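Local coordinates for protein arginyl-trna synthetase (Thermus thermophilus, PDB 1IQ0) that probably attaches L-arginine to its cognate tRNA at the expense of ATP, acting as a monomeric class I aminoacyl-tRNA synthetase, at residues 260-265 with 272-277; 362-367 with 378-383; 164-169 with 185-190. One frame throughout, in Å; residues are numbered along the deposited sequence.

Contact 1: residues 260-265 with 272-277; sequences PHVFRP and GALVMD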
loop_
_atom_site.group_PDB
_atom_site.type_symbol
_atom_site.label_atom_id
_atom_site.label_comp_id
_atom_site.label_asym_id
_atom_site.label_seq_id
_atom_site.Cartn_x
_atom_site.Cartn_y
_atom_site.Cartn_z
ATOM N N PRO A 260 -1.882 -18.000 -32.606
ATOM C CA PRO A 260 -2.241 -17.593 -33.965
ATOM C C PRO A 260 -2.399 -16.072 -34.046
ATOM O O PRO A 260 -2.352 -15.492 -35.131
ATOM C CB PRO A 260 -3.551 -18.338 -34.208
ATOM C CG PRO A 260 -4.155 -18.408 -32.833
ATOM C CD PRO A 260 -2.963 -18.788 -31.989
ATOM N N HIS A 261 -2.571 -15.430 -32.893
ATOM C CA HIS A 261 -2.725 -13.978 -32.845
ATOM C C HIS A 261 -1.407 -13.229 -32.650
ATOM O O HIS A 261 -1.396 -12.022 -32.420
ATOM C CB HIS A 261 -3.721 -13.602 -31.753
ATOM C CG HIS A 261 -5.062 -14.235 -31.938
ATOM N ND1 HIS A 261 -5.540 -15.227 -31.109
ATOM C CD2 HIS A 261 -5.995 -14.072 -32.906
ATOM C CE1 HIS A 261 -6.707 -15.650 -31.560
ATOM N NE2 HIS A 261 -7.004 -14.967 -32.650
ATOM N N VAL A 262 -0.298 -13.957 -32.732
ATOM C CA VAL A 262 1.038 -13.368 -32.615
ATOM C C VAL A 262 1.724 -13.735 -33.922
ATOM O O VAL A 262 2.040 -14.900 -34.160
ATOM C CB VAL A 262 1.825 -13.962 -31.425
ATOM C CG1 VAL A 262 3.296 -13.586 -31.531
ATOM C CG2 VAL A 262 1.254 -13.432 -30.116
ATOM N N PHE A 263 1.951 -12.742 -34.773
ATOM C CA PHE A 263 2.543 -13.006 -36.077
ATOM C C PHE A 263 3.266 -11.803 -36.670
ATOM O O PHE A 263 3.185 -10.691 -36.144
ATOM C CB PHE A 263 1.430 -13.442 -37.027
ATOM C CG PHE A 263 0.296 -12.459 -37.105
ATOM C CD1 PHE A 263 0.360 -11.366 -37.964
ATOM C CD2 PHE A 263 -0.811 -12.590 -36.272
ATOM C CE1 PHE A 263 -0.661 -10.416 -37.992
ATOM C CE2 PHE A 263 -1.838 -11.646 -36.289
ATOM C CZ PHE A 263 -1.762 -10.556 -37.150
ATOM N N ARG A 264 3.959 -12.040 -37.782
ATOM C CA ARG A 264 4.699 -10.990 -38.472
ATOM C C ARG A 264 4.010 -10.599 -39.772
ATOM O O ARG A 264 4.005 -11.367 -40.733
ATOM C CB ARG A 264 6.122 -11.450 -38.809
ATOM C CG ARG A 264 7.043 -11.650 -37.624
ATOM C CD ARG A 264 8.494 -11.772 -38.086
ATOM N NE ARG A 264 9.420 -11.863 -36.962
ATOM C CZ ARG A 264 9.492 -12.898 -36.132
ATOM N NH1 ARG A 264 8.693 -13.945 -36.297
ATOM N NH2 ARG A 264 10.359 -12.885 -35.127
ATOM N N PRO A 265 3.411 -9.403 -39.819
ATOM C CA PRO A 265 2.747 -8.993 -41.059
ATOM C C PRO A 265 3.780 -8.939 -42.190
ATOM O O PRO A 265 4.832 -8.311 -42.047
ATOM C CB PRO A 265 2.193 -7.613 -40.708
ATOM C CG PRO A 265 1.924 -7.720 -39.236
ATOM C CD PRO A 265 3.160 -8.435 -38.739
ATOM N N GLY A 272 7.502 -7.082 -41.250
ATOM C CA GLY A 272 8.774 -7.420 -40.637
ATOM C C GLY A 272 8.768 -7.401 -39.117
ATOM O O GLY A 272 9.635 -8.003 -38.482
ATOM N N ALA A 273 7.794 -6.712 -38.531
ATOM C CA ALA A 273 7.686 -6.616 -37.077
ATOM C C ALA A 273 6.861 -7.761 -36.503
ATOM O O ALA A 273 5.986 -8.297 -37.179
ATOM C CB ALA A 273 7.054 -5.280 -36.687
ATOM N N LEU A 274 7.159 -8.153 -35.265
ATOM C CA LEU A 274 6.396 -9.217 -34.613
ATOM C C LEU A 274 5.346 -8.501 -33.786
ATOM O O LEU A 274 5.670 -7.681 -32.928
ATOM C CB LEU A 274 7.275 -10.074 -33.698
ATOM C CG LEU A 274 6.504 -11.176 -32.960
ATOM C CD1 LEU A 274 5.948 -12.161 -33.978
ATOM C CD2 LEU A 274 7.401 -11.890 -31.961
ATOM N N VAL A 275 4.085 -8.807 -34.046
ATOM C CA VAL A 275 3.009 -8.145 -33.338
ATOM C C VAL A 275 2.049 -9.111 -32.659
ATOM O O VAL A 275 1.927 -10.275 -33.049
ATOM C CB VAL A 275 2.226 -7.237 -34.313
ATOM C CG1 VAL A 275 1.604 -8.075 -35.414
ATOM C CG2 VAL A 275 1.168 -6.460 -33.570
ATOM N N MET A 276 1.375 -8.609 -31.630
ATOM C CA MET A 276 0.396 -9.381 -30.877
ATOM C C MET A 276 -0.975 -8.742 -31.093
ATOM O O MET A 276 -1.172 -7.562 -30.789
ATOM C CB MET A 276 0.724 -9.354 -29.381
ATOM C CG MET A 276 -0.217 -10.199 -28.533
ATOM S SD MET A 276 0.011 -9.966 -26.762
ATOM C CE MET A 276 1.556 -10.812 -26.513
ATOM N N ASP A 277 -1.916 -9.514 -31.626
ATOM C CA ASP A 277 -3.269 -9.011 -31.859
ATOM C C ASP A 277 -4.078 -9.248 -30.593
ATOM O O ASP A 277 -4.462 -10.381 -30.293
ATOM C CB ASP A 277 -3.909 -9.747 -33.044
ATOM C CG ASP A 277 -5.341 -9.291 -33.323
ATOM O OD1 ASP A 277 -6.018 -9.949 -34.139
ATOM O OD2 ASP A 277 -5.786 -8.284 -32.732
#
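V275 and F263 face each other as an antiparallel hydrogen-bonded pair, V275 N giving its hydrogen to F263 O at 3.0 Å and F263 N returning one to V275 O. In V275 the first torsion sets CG1 between the backbone N and carbonyl carbon (chi1 62°). There it lies only 3.1 Å from F263 O, a tight fit, and also meets P265 CD at 3.7 Å. F263 takes a similar rotamer (chi1 55°), which sets V275 CG1 over one face of its ring, toward the rim, with CE1 4.2 Å from that methyl. The two side chains lie alongside each other, and F289 of strand 289-291 touches both. These pairings define a beta hairpin whose second strand, 274-277, is the middle one of a three-stranded antiparallel sheet. V262 and M276, a non-hydrogen-bonded pair, point to the other face, where V262 CG2 touches M276 CG at 3.9 Å and L256 packs on both. V262 CG1 reaches L274 CD1. That methyl in turn lies over one guanidinium face of R264, whose NH1 is salt-bridged to E257. At the strand end D277 N binds H261 O almost straight, at 2.7 Å with 175° at the hydrogen, and D277 OD2 turns to S279 OG.

Contact 2: residues 362-367 with 378-383; sequences ALVRAA and EKAHHL
R365 reaches from helix 361-370 to the start of strand 380-390, and A380 O is the atom its side chain approaches most closely. From CB the chain leaves at an unusual first torsion (chi1 -110°) and bends at chi2 (67°), and the side chain is poorly ordered, so its atomic positions carry less weight than those of the backbone. Beyond the bend, CD comes to 3.9 Å from A380 O. NE is nearer, 3.1 Å from A380 O, and also passes 4.0 Å from A380 CB. CZ follows at 3.6 Å from A380 O. At the tip NH2 has A380 O at 3.6 Å and, farther off, E378 O at 3.9 Å, with the H381 ring beyond it, approached obliquely. The guanidinium thus lies beside the A380 carbonyl, with that of E378 farther off, and their partial negative charge would probably suit its positive one. The E378 carboxylate, not in contact, may add a weak long-range attraction. One helical position earlier, V364 supplies the apolar part: its CG2 meets A380 CB at 3.9 Å. A380 also touches Q309 of helix 301-312. The axes of the helix and strand segments are nearly antiparallel, at 173°. Strand 348-354, helix 361-370 and strand 380-390, whose strands are parallel neighbours, form the beta-alpha-beta crossover characteristic of the Rossmann-type catalytic domain of class I synthetases.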
loop_
_atom_site.group_PDB
_atom_site.type_symbol
_atom_site.label_atom_id
_atom_site.label_comp_id
_atom_site.label_asym_id
_atom_site.label_seq_id
_atom_site.Cartn_x
_atom_site.Cartn_y
_atom_site.Cartn_z
ATOM N N ALA A 362 -3.872 -3.637 -20.229
ATOM C CA ALA A 362 -4.393 -4.400 -21.352
ATOM C C ALA A 362 -3.305 -5.283 -21.967
ATOM O O ALA A 362 -3.584 -6.397 -22.416
ATOM C CB ALA A 362 -4.953 -3.448 -22.409
ATOM N N LEU A 363 -2.074 -4.774 -21.983
ATOM C CA LEU A 363 -0.929 -5.496 -22.541
ATOM C C LEU A 363 -0.687 -6.860 -21.898
ATOM O O LEU A 363 -0.808 -7.890 -22.561
ATOM C CB LEU A 363 0.353 -4.658 -22.413
ATOM C CG LEU A 363 1.677 -5.358 -22.774
ATOM C CD1 LEU A 363 1.801 -5.550 -24.284
ATOM C CD2 LEU A 363 2.833 -4.527 -22.254
ATOM N N VAL A 364 -0.336 -6.876 -20.615
ATOM C CA VAL A 364 -0.065 -8.148 -19.950
ATOM C C VAL A 364 -1.325 -8.981 -19.834
ATOM O O VAL A 364 -1.280 -10.212 -19.926
ATOM C CB VAL A 364 0.548 -7.950 -18.539
ATOM C CG1 VAL A 364 1.738 -7.016 -18.620
ATOM C CG2 VAL A 364 -0.496 -7.428 -17.583
ATOM N N ARG A 365 -2.451 -8.304 -19.639
ATOM C CA ARG A 365 -3.739 -8.980 -19.528
ATOM C C ARG A 365 -3.951 -9.831 -20.772
ATOM O O ARG A 365 -4.174 -11.040 -20.684
ATOM C CB ARG A 365 -4.873 -7.956 -19.416
ATOM C CG ARG A 365 -5.552 -7.897 -18.055
ATOM C CD ARG A 365 -4.618 -7.381 -16.968
ATOM N NE ARG A 365 -5.253 -7.388 -15.650
ATOM C CZ ARG A 365 -6.319 -6.662 -15.322
ATOM N NH1 ARG A 365 -6.882 -5.858 -16.214
ATOM N NH2 ARG A 365 -6.825 -6.742 -14.097
ATOM N N ALA A 366 -3.869 -9.185 -21.932
ATOM C CA ALA A 366 -4.059 -9.861 -23.209
ATOM C C ALA A 366 -2.992 -10.918 -23.438
ATOM O O ALA A 366 -3.285 -11.995 -23.962
ATOM C CB ALA A 366 -4.032 -8.842 -24.347
ATOM N N ALA A 367 -1.756 -10.607 -23.046
ATOM C CA ALA A 367 -0.654 -11.540 -23.221
ATOM C C ALA A 367 -0.894 -12.797 -22.393
ATOM O O ALA A 367 -0.698 -13.919 -22.876
ATOM C CB ALA A 367 0.665 -10.880 -22.826
ATOM N N GLU A 378 -6.689 -11.812 -15.035
ATOM C CA GLU A 378 -7.517 -10.961 -14.188
ATOM C C GLU A 378 -6.840 -10.689 -12.845
ATOM O O GLU A 378 -7.375 -9.960 -12.010
ATOM C CB GLU A 378 -8.868 -11.635 -13.939
ATOM C CG GLU A 378 -9.598 -12.056 -15.203
ATOM C CD GLU A 378 -9.988 -10.877 -16.062
ATOM O OE1 GLU A 378 -10.746 -10.013 -15.574
ATOM O OE2 GLU A 378 -9.538 -10.812 -17.224
ATOM N N LYS A 379 -5.660 -11.267 -12.642
ATOM C CA LYS A 379 -4.959 -11.092 -11.379
ATOM C C LYS A 379 -3.698 -10.247 -11.463
ATOM O O LYS A 379 -2.897 -10.228 -10.529
ATOM C CB LYS A 379 -4.637 -12.462 -10.777
ATOM C CG LYS A 379 -5.877 -13.287 -10.448
ATOM C CD LYS A 379 -6.797 -12.538 -9.492
ATOM C CE LYS A 379 -8.043 -13.342 -9.152
ATOM N NZ LYS A 379 -8.943 -12.586 -8.229
ATOM N N ALA A 380 -3.518 -9.549 -12.578
ATOM C CA ALA A 380 -2.350 -8.691 -12.745
ATOM C C ALA A 380 -2.823 -7.265 -12.493
ATOM O O ALA A 380 -3.338 -6.605 -13.393
ATOM C CB ALA A 380 -1.794 -8.829 -14.155
ATOM N N HIS A 381 -2.646 -6.788 -11.267
ATOM C CA HIS A 381 -3.111 -5.453 -10.921
ATOM C C HIS A 381 -2.080 -4.342 -10.974
ATOM O O HIS A 381 -0.875 -4.565 -10.880
ATOM C CB HIS A 381 -3.733 -5.466 -9.522
ATOM C CG HIS A 381 -4.710 -6.576 -9.309
ATOM N ND1 HIS A 381 -4.434 -7.665 -8.510
ATOM C CD2 HIS A 381 -5.963 -6.768 -9.789
ATOM C CE1 HIS A 381 -5.476 -8.479 -8.505
ATOM N NE2 HIS A 381 -6.417 -7.957 -9.273
ATOM N N HIS A 382 -2.595 -3.132 -11.109
ATOM C CA HIS A 382 -1.793 -1.921 -11.146
ATOM C C HIS A 382 -2.341 -0.973 -10.084
ATOM O O HIS A 382 -3.554 -0.847 -9.905
ATOM C CB HIS A 382 -1.892 -1.234 -12.515
ATOM C CG HIS A 382 -0.805 -1.614 -13.473
ATOM N ND1 HIS A 382 -0.646 -1.001 -14.698
ATOM C CD2 HIS A 382 0.182 -2.538 -13.386
ATOM C CE1 HIS A 382 0.391 -1.529 -15.323
ATOM N NE2 HIS A 382 0.912 -2.464 -14.549
ATOM N N LEU A 383 -1.441 -0.318 -9.371
ATOM C CA LEU A 383 -1.837 0.648 -8.373
ATOM C C LEU A 383 -1.150 1.923 -8.852
ATOM O O LEU A 383 0.028 2.157 -8.569
ATOM C CB LEU A 383 -1.340 0.225 -6.984
ATOM C CG LEU A 383 -1.852 1.022 -5.778
ATOM C CD1 LEU A 383 -3.357 1.199 -5.886
ATOM C CD2 LEU A 383 -1.486 0.303 -4.481
#

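Contact 3: residues 164-169 with 185-190; sequences RHYGLT and VRLHQD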
loop_
_atom_site.group_PDB
_atom_site.type_symbol
_atom_site.label_atom_id
_atom_site.label_comp_id
_atom_site.label_asym_id
_atom_site.label_seq_id
_atom_site.Cartn_x
_atom_site.Cartn_y
_atom_site.Cartn_z
ATOM N N ARG A 164 33.049 9.459 -14.388
ATOM C CA ARG A 164 34.362 9.280 -14.997
ATOM C C ARG A 164 34.765 10.503 -15.819
ATOM O O ARG A 164 35.851 11.048 -15.641
ATOM C CB ARG A 164 34.340 8.039 -15.890
ATOM C CG ARG A 164 35.701 7.463 -16.217
ATOM C CD ARG A 164 35.543 6.212 -17.065
ATOM N NE ARG A 164 36.773 5.432 -17.154
ATOM C CZ ARG A 164 37.351 4.821 -16.125
ATOM N NH1 ARG A 164 36.812 4.897 -14.916
ATOM N NH2 ARG A 164 38.468 4.127 -16.308
ATOM N N HIS A 165 33.871 10.932 -16.707
ATOM C CA HIS A 165 34.108 12.070 -17.588
ATOM C C HIS A 165 34.552 13.329 -16.859
ATOM O O HIS A 165 35.444 14.035 -17.327
ATOM C CB HIS A 165 32.847 12.370 -18.408
ATOM C CG HIS A 165 33.024 13.471 -19.408
ATOM N ND1 HIS A 165 32.433 14.710 -19.267
ATOM C CD2 HIS A 165 33.729 13.521 -20.564
ATOM C CE1 HIS A 165 32.765 15.474 -20.294
ATOM N NE2 HIS A 165 33.550 14.775 -21.095
ATOM N N TYR A 166 33.928 13.613 -15.721
ATOM C CA TYR A 166 34.280 14.798 -14.953
ATOM C C TYR A 166 35.385 14.517 -13.946
ATOM O O TYR A 166 35.805 15.410 -13.216
ATOM C CB TYR A 166 33.042 15.356 -14.247
ATOM C CG TYR A 166 31.993 15.837 -15.218
ATOM C CD1 TYR A 166 30.777 15.163 -15.353
ATOM C CD2 TYR A 166 32.239 16.934 -16.049
ATOM C CE1 TYR A 166 29.831 15.568 -16.295
ATOM C CE2 TYR A 166 31.302 17.349 -16.998
ATOM C CZ TYR A 166 30.099 16.657 -17.116
ATOM O OH TYR A 166 29.178 17.040 -18.063
ATOM N N GLY A 167 35.856 13.275 -13.925
ATOM C CA GLY A 167 36.916 12.900 -13.009
ATOM C C GLY A 167 36.556 13.233 -11.581
ATOM O O GLY A 167 37.314 13.898 -10.872
ATOM N N LEU A 168 35.383 12.769 -11.159
ATOM C CA LEU A 168 34.902 13.015 -9.807
ATOM C C LEU A 168 35.266 11.855 -8.892
ATOM O O LEU A 168 35.145 10.692 -9.269
ATOM C CB LEU A 168 33.386 13.211 -9.828
ATOM C CG LEU A 168 32.902 14.328 -10.752
ATOM C CD1 LEU A 168 31.380 14.358 -10.767
ATOM C CD2 LEU A 168 33.468 15.662 -10.280
ATOM N N THR A 169 35.718 12.175 -7.687
ATOM C CA THR A 169 36.094 11.146 -6.729
ATOM C C THR A 169 35.280 11.319 -5.456
ATOM O O THR A 169 35.107 12.436 -4.964
ATOM C CB THR A 169 37.593 11.226 -6.384
ATOM O OG1 THR A 169 38.363 11.235 -7.593
ATOM C CG2 THR A 169 38.005 10.026 -5.542
ATOM N N VAL A 185 23.573 15.503 -12.581
ATOM C CA VAL A 185 23.109 16.869 -12.809
ATOM C C VAL A 185 24.115 17.704 -13.600
ATOM O O VAL A 185 23.720 18.500 -14.448
ATOM C CB VAL A 185 22.790 17.602 -11.474
ATOM C CG1 VAL A 185 22.559 19.101 -11.735
ATOM C CG2 VAL A 185 21.543 16.994 -10.832
ATOM N N ARG A 186 25.409 17.540 -13.330
ATOM C CA ARG A 186 26.387 18.318 -14.077
ATOM C C ARG A 186 26.328 17.929 -15.553
ATOM O O ARG A 186 26.325 18.794 -16.430
ATOM C CB ARG A 186 27.813 18.114 -13.559
ATOM C CG ARG A 186 28.671 19.335 -13.869
ATOM C CD ARG A 186 30.094 19.030 -14.284
ATOM N NE ARG A 186 30.963 18.741 -13.154
ATOM C CZ ARG A 186 32.282 18.908 -13.176
ATOM N NH1 ARG A 186 32.871 19.372 -14.270
ATOM N NH2 ARG A 186 33.012 18.603 -12.112
ATOM N N LEU A 187 26.263 16.626 -15.821
ATOM C CA LEU A 187 26.192 16.136 -17.194
ATOM C C LEU A 187 25.056 16.791 -17.975
ATOM O O LEU A 187 25.256 17.253 -19.100
ATOM C CB LEU A 187 26.005 14.612 -17.222
ATOM C CG LEU A 187 25.831 14.004 -18.624
ATOM C CD1 LEU A 187 27.103 14.217 -19.433
ATOM C CD2 LEU A 187 25.511 12.511 -18.523
ATOM N N HIS A 188 23.863 16.832 -17.384
ATOM C CA HIS A 188 22.711 17.424 -18.062
ATOM C C HIS A 188 22.693 18.947 -18.133
ATOM O O HIS A 188 21.816 19.528 -18.769
ATOM C CB HIS A 188 21.403 16.932 -17.439
ATOM C CG HIS A 188 20.932 15.631 -18.004
ATOM N ND1 HIS A 188 21.456 14.416 -17.616
ATOM C CD2 HIS A 188 20.040 15.359 -18.984
ATOM C CE1 HIS A 188 20.906 13.454 -18.334
ATOM N NE2 HIS A 188 20.044 14.000 -19.171
ATOM N N GLN A 189 23.647 19.594 -17.474
ATOM C CA GLN A 189 23.726 21.049 -17.519
ATOM C C GLN A 189 24.891 21.399 -18.434
ATOM O O GLN A 189 25.112 22.563 -18.765
ATOM C CB GLN A 189 23.981 21.635 -16.124
ATOM C CG GLN A 189 22.860 21.405 -15.129
ATOM C CD GLN A 189 23.105 22.108 -13.805
ATOM O OE1 GLN A 189 24.199 22.042 -13.246
ATOM N NE2 GLN A 189 22.080 22.776 -13.292
ATOM N N ASP A 190 25.633 20.371 -18.839
ATOM C CA ASP A 190 26.789 20.564 -19.701
ATOM C C ASP A 190 26.364 21.052 -21.084
ATOM O O ASP A 190 25.524 20.434 -21.744
ATOM C CB ASP A 190 27.575 19.261 -19.827
ATOM C CG ASP A 190 28.955 19.474 -20.413
ATOM O OD1 ASP A 190 29.073 20.274 -21.366
ATOM O OD2 ASP A 190 29.918 18.838 -19.927
#
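Y166 swings its ring toward helix 176-189 by setting CG anti to the carbonyl carbon (chi1 -64°), while R186 places CG opposite its backbone N, then bends at chi2 and chi3 (chi3 -80°) to fold across that ring. The two side chains slide past each other in opposite directions. R186 CD sits over one face of the Y166 ring, 3.5 Å from the centroid and 16° off the normal, a CH-pi contact. Farther along, the guanidinium, inclined to the ring, turns one face to its CG-CD2 side, with NH1 3.1 Å from Y166 CD2, and NH2 reaches L168 CD2 at 3.5 Å. On the opposite ring face lies H165 ND1, toward the rim, so the aromatic plane is held between two residues. Its far end is fixed by a hydrogen bond: Y166 OH donates to D190 OD2 at 2.7 Å, using the anti lone pair of that oxygen, which lies near the ring plane. Y166 OH also comes within 3.2 Å of L187 CA, where the helical backbone closes in. Helix 154-165 has just ended here with a Schellman motif at G167, and the chain runs on through a loop to helix 176-189, against which Y166 and L168 pack. With an alanine in place of Y166, D190 OD2 would probably lose its hydroxyl donor and R186 the ring face its bent chain lies across. D190 OD1 accepts from E192 N, so both carboxylate oxygens are engaged, and the two donors are likely to stabilise the charged form of D190.

Along the chain contact 3 comes first, contact 1 next and contact 2 last, each closing before the next opens. Contacts 1 and 2 are neighbours in space: their centres are 20 Å apart and M276 CE touches A367 CB at 3.8 Å, because helix 361-370 of contact 2 also packs against the hairpin of contact 1. That helix therefore ties the small antiparallel sheet to the central, largely parallel sheet of the Rossmann-type core, which contains strand 380-390. Contact 3 joins helices 154-165 and 176-189 well away, its centre 43 Å from that of contact 1 and 40 Å from that of contact 2. It is a separate helical contact, its nearest atoms about 25 Å from contact 2 and about 29 Å from contact 1.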